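PDB 3QKI: glucose-6-phosphate isomerase from Plasmodium falciparum, which probably interconverts alpha-D-glucose 6-phosphate and beta-D-fructose 6-phosphate, an early step of glycolysis. Local coordinates for residues Y432-V440 with H504-P512. Numbering follows the deposited sequence.
Sequences YQLIHQGQV and HKVFNGNRP
Arg-511 lays its guanidinium against the last turn of helix 428-437 and the Gly-438 that follows it, a worked example of how carbonyls left over where a helix stops can be satisfied by a side chain from a distant loop. Its extended chain (chi3 -173°) carries the group across from the loop, and NH1 and NH2 both grip one atom, Gly-438 O, end-on and in the guanidinium plane, with NH1 at 2.8 Å from that oxygen. NH2 also donates to Ile-435 O at 2.8 Å, approaching from 62° above the carbonyl plane. The flat group is sandwiched: His-436 O lies over the centre of one face, and CG2 of Val-440 sits 3.6 Å above the other. NE of Arg-511 comes within 3.2 Å of His-436 O, but at too poor an angle for a hydrogen bond; two waters donate to this oxygen, one accepting from Asn-508 N and the other from Gly-509 N. A second polar grip comes from Gln-437, whose NE2 bonds Val-506 O (2.9 Å) and His-504 O (3.1 Å) while hanging over the centre of the Phe-507 face. The amide's rotation is fixed from its other end, since Gln-433 NE2 donates to OE1 in the carbonyl plane on a lone pair. CB of His-436 meets the Phe-507 edge at CE1 (3.8 Å); the rings themselves meet obliquely, and the imidazole bonds Gln-475 of helix 464-481. Gln-433 also bonds Gly-401 and Gly-553 of the second subunit, tying this junction to the dimer interface. An arginine holding two carbonyl oxygens thus joins the helix end to the loop entering strand 513-518, beside strand 443-448 in the mixed sheet of this phosphoglucose isomerase fold.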
loop_
_atom_site.group_PDB
_atom_site.type_symbol
_atom_site.label_atom_id
_atom_site.label_comp_id
_atom_site.label_asym_id
_atom_site.label_seq_id
_atom_site.Cartn_x
_atom_site.Cartn_y
_atom_site.Cartn_z
ATOM N N TYR A 432 -3.315 12.840 -2.504
ATOM C CA TYR A 432 -3.940 13.910 -1.705
ATOM C C TYR A 432 -4.896 14.804 -2.494
ATOM O O TYR A 432 -5.743 15.443 -1.897
ATOM C CB TYR A 432 -2.943 14.779 -0.973
ATOM C CG TYR A 432 -2.352 14.209 0.293
ATOM C CD1 TYR A 432 -2.239 12.834 0.479
ATOM C CD2 TYR A 432 -1.743 15.040 1.225
ATOM C CE1 TYR A 432 -1.559 12.301 1.577
ATOM C CE2 TYR A 432 -1.081 14.519 2.340
ATOM C CZ TYR A 432 -0.960 13.151 2.491
ATOM O OH TYR A 432 -0.236 12.665 3.555
ATOM N N GLN A 433 -4.812 14.799 -3.832
ATOM C CA GLN A 433 -5.759 15.551 -4.663
ATOM C C GLN A 433 -7.198 15.137 -4.232
ATOM O O GLN A 433 -8.036 16.001 -3.960
ATOM C CB GLN A 433 -5.523 15.226 -6.152
ATOM C CG GLN A 433 -6.687 15.567 -7.067
ATOM C CD GLN A 433 -7.023 17.035 -7.057
ATOM O OE1 GLN A 433 -6.147 17.910 -7.141
ATOM N NE2 GLN A 433 -8.313 17.336 -6.986
ATOM N N LEU A 434 -7.453 13.809 -4.147
ATOM C CA LEU A 434 -8.742 13.235 -3.745
ATOM C C LEU A 434 -9.078 13.586 -2.283
ATOM O O LEU A 434 -10.206 13.994 -1.999
ATOM C CB LEU A 434 -8.752 11.712 -3.978
ATOM C CG LEU A 434 -10.070 10.980 -3.722
ATOM C CD1 LEU A 434 -10.195 9.773 -4.557
ATOM C CD2 LEU A 434 -10.174 10.525 -2.268
ATOM N N ILE A 435 -8.094 13.474 -1.382
ATOM C CA ILE A 435 -8.268 13.783 0.052
ATOM C C ILE A 435 -8.665 15.250 0.252
ATOM O O ILE A 435 -9.428 15.546 1.177
ATOM C CB ILE A 435 -7.054 13.317 0.916
ATOM C CG1 ILE A 435 -6.821 11.790 0.746
ATOM C CG2 ILE A 435 -7.233 13.689 2.413
ATOM C CD1 ILE A 435 -5.724 11.122 1.667
ATOM N N HIS A 436 -8.198 16.162 -0.630
ATOM C CA HIS A 436 -8.564 17.584 -0.522
ATOM C C HIS A 436 -9.825 17.942 -1.272
ATOM O O HIS A 436 -10.572 18.797 -0.798
ATOM C CB HIS A 436 -7.426 18.513 -0.982
ATOM C CG HIS A 436 -6.310 18.605 0.013
ATOM N ND1 HIS A 436 -6.376 19.485 1.099
ATOM C CD2 HIS A 436 -5.164 17.894 0.096
ATOM C CE1 HIS A 436 -5.254 19.298 1.776
ATOM N NE2 HIS A 436 -4.498 18.349 1.221
ATOM N N GLN A 437 -10.038 17.355 -2.475
ATOM C CA GLN A 437 -11.148 17.763 -3.341
ATOM C C GLN A 437 -12.156 16.699 -3.782
ATOM O O GLN A 437 -13.173 17.034 -4.395
ATOM C CB GLN A 437 -10.628 18.568 -4.563
ATOM C CG GLN A 437 -10.033 19.941 -4.199
ATOM C CD GLN A 437 -9.674 20.730 -5.439
ATOM O OE1 GLN A 437 -9.137 20.205 -6.420
ATOM N NE2 GLN A 437 -9.958 22.025 -5.430
ATOM N N GLY A 438 -11.860 15.443 -3.532
ATOM C CA GLY A 438 -12.783 14.372 -3.858
ATOM C C GLY A 438 -13.527 13.962 -2.609
ATOM O O GLY A 438 -13.788 14.790 -1.721
ATOM N N GLN A 439 -13.825 12.674 -2.496
ATOM C CA GLN A 439 -14.513 12.173 -1.320
ATOM C C GLN A 439 -13.695 12.403 -0.023
ATOM O O GLN A 439 -12.446 12.400 -0.068
ATOM C CB GLN A 439 -14.947 10.722 -1.539
ATOM C CG GLN A 439 -13.841 9.703 -1.525
ATOM C CD GLN A 439 -14.415 8.323 -1.666
ATOM O OE1 GLN A 439 -14.274 7.686 -2.705
ATOM N NE2 GLN A 439 -15.128 7.858 -0.654
ATOM N N VAL A 440 -14.400 12.729 1.088
ATOM C CA VAL A 440 -13.790 13.022 2.393
ATOM C C VAL A 440 -13.214 11.742 3.003
ATOM O O VAL A 440 -13.917 10.733 3.117
ATOM C CB VAL A 440 -14.752 13.753 3.372
ATOM C CG1 VAL A 440 -14.117 13.939 4.752
ATOM C CG2 VAL A 440 -15.177 15.103 2.818
ATOM N N HIS A 504 -13.042 25.315 -9.563
ATOM C CA HIS A 504 -12.032 24.248 -9.584
ATOM C C HIS A 504 -10.941 24.429 -8.517
ATOM O O HIS A 504 -10.269 23.475 -8.163
ATOM C CB HIS A 504 -11.398 24.182 -10.989
ATOM C CG HIS A 504 -12.376 23.784 -12.044
ATOM N ND1 HIS A 504 -12.602 22.458 -12.351
ATOM C CD2 HIS A 504 -13.168 24.555 -12.831
ATOM C CE1 HIS A 504 -13.533 22.463 -13.301
ATOM N NE2 HIS A 504 -13.897 23.699 -13.619
ATOM N N LYS A 505 -10.777 25.650 -8.003
ATOM C CA LYS A 505 -9.738 25.981 -7.038
ATOM C C LYS A 505 -10.230 26.091 -5.579
ATOM O O LYS A 505 -9.429 26.375 -4.676
ATOM C CB LYS A 505 -9.036 27.269 -7.473
ATOM C CG LYS A 505 -8.200 27.099 -8.733
ATOM C CD LYS A 505 -7.354 28.349 -8.929
ATOM C CE LYS A 505 -6.518 28.271 -10.166
ATOM N NZ LYS A 505 -5.757 29.528 -10.392
ATOM N N VAL A 506 -11.526 25.836 -5.349
ATOM C CA VAL A 506 -12.124 25.911 -4.010
ATOM C C VAL A 506 -11.770 24.660 -3.207
ATOM O O VAL A 506 -11.789 23.554 -3.745
ATOM C CB VAL A 506 -13.668 26.158 -4.113
ATOM C CG1 VAL A 506 -14.399 25.946 -2.777
ATOM C CG2 VAL A 506 -13.959 27.554 -4.677
ATOM N N PHE A 507 -11.460 24.843 -1.922
ATOM C CA PHE A 507 -11.200 23.746 -0.988
ATOM C C PHE A 507 -12.252 23.867 0.097
ATOM O O PHE A 507 -12.183 24.790 0.891
ATOM C CB PHE A 507 -9.799 23.839 -0.370
ATOM C CG PHE A 507 -8.664 23.565 -1.315
ATOM C CD1 PHE A 507 -7.935 22.386 -1.222
ATOM C CD2 PHE A 507 -8.287 24.512 -2.275
ATOM C CE1 PHE A 507 -6.859 22.149 -2.080
ATOM C CE2 PHE A 507 -7.231 24.257 -3.152
ATOM C CZ PHE A 507 -6.509 23.088 -3.039
ATOM N N ASN A 508 -13.245 22.974 0.106
ATOM C CA ASN A 508 -14.329 23.023 1.083
ATOM C C ASN A 508 -13.934 22.888 2.547
ATOM O O ASN A 508 -14.642 23.413 3.407
ATOM C CB ASN A 508 -15.499 22.119 0.689
ATOM C CG ASN A 508 -16.088 22.453 -0.662
ATOM O OD1 ASN A 508 -16.253 23.616 -1.041
ATOM N ND2 ASN A 508 -16.419 21.435 -1.427
ATOM N N GLY A 509 -12.775 22.287 2.831
ATOM C CA GLY A 509 -12.312 22.157 4.208
ATOM C C GLY A 509 -13.201 21.228 5.018
ATOM O O GLY A 509 -13.958 20.434 4.439
ATOM N N ASN A 510 -13.131 21.324 6.360
ATOM C CA ASN A 510 -13.870 20.451 7.296
ATOM C C ASN A 510 -13.516 18.967 7.101
ATOM O O ASN A 510 -14.335 18.097 7.392
ATOM C CB ASN A 510 -15.386 20.678 7.202
ATOM C CG ASN A 510 -15.806 22.018 7.720
ATOM O OD1 ASN A 510 -15.223 22.556 8.657
ATOM N ND2 ASN A 510 -16.858 22.558 7.150
ATOM N N ARG A 511 -12.289 18.698 6.580
ATOM C CA ARG A 511 -11.770 17.361 6.339
ATOM C C ARG A 511 -10.959 17.001 7.571
ATOM O O ARG A 511 -10.027 17.719 7.929
ATOM C CB ARG A 511 -11.004 17.297 5.007
ATOM C CG ARG A 511 -12.017 17.297 3.849
ATOM C CD ARG A 511 -11.469 17.759 2.532
ATOM N NE ARG A 511 -12.561 17.880 1.557
ATOM C CZ ARG A 511 -12.876 16.962 0.655
ATOM N NH1 ARG A 511 -13.913 17.144 -0.149
ATOM N NH2 ARG A 511 -12.169 15.840 0.565
ATOM N N PRO A 512 -11.399 15.975 8.321
ATOM C CA PRO A 512 -10.786 15.729 9.624
ATOM C C PRO A 512 -9.427 15.050 9.621
ATOM O O PRO A 512 -9.101 14.294 8.706
ATOM C CB PRO A 512 -11.853 14.901 10.367
ATOM C CG PRO A 512 -12.569 14.182 9.305
ATOM C CD PRO A 512 -12.533 15.057 8.067
HETATM O O HOH W 1 -10.917 20.842 1.202
HETATM O O HOH W 2 -12.931 20.546 -1.479
HETATM O O HOH W 3 -10.638 20.905 -8.955
#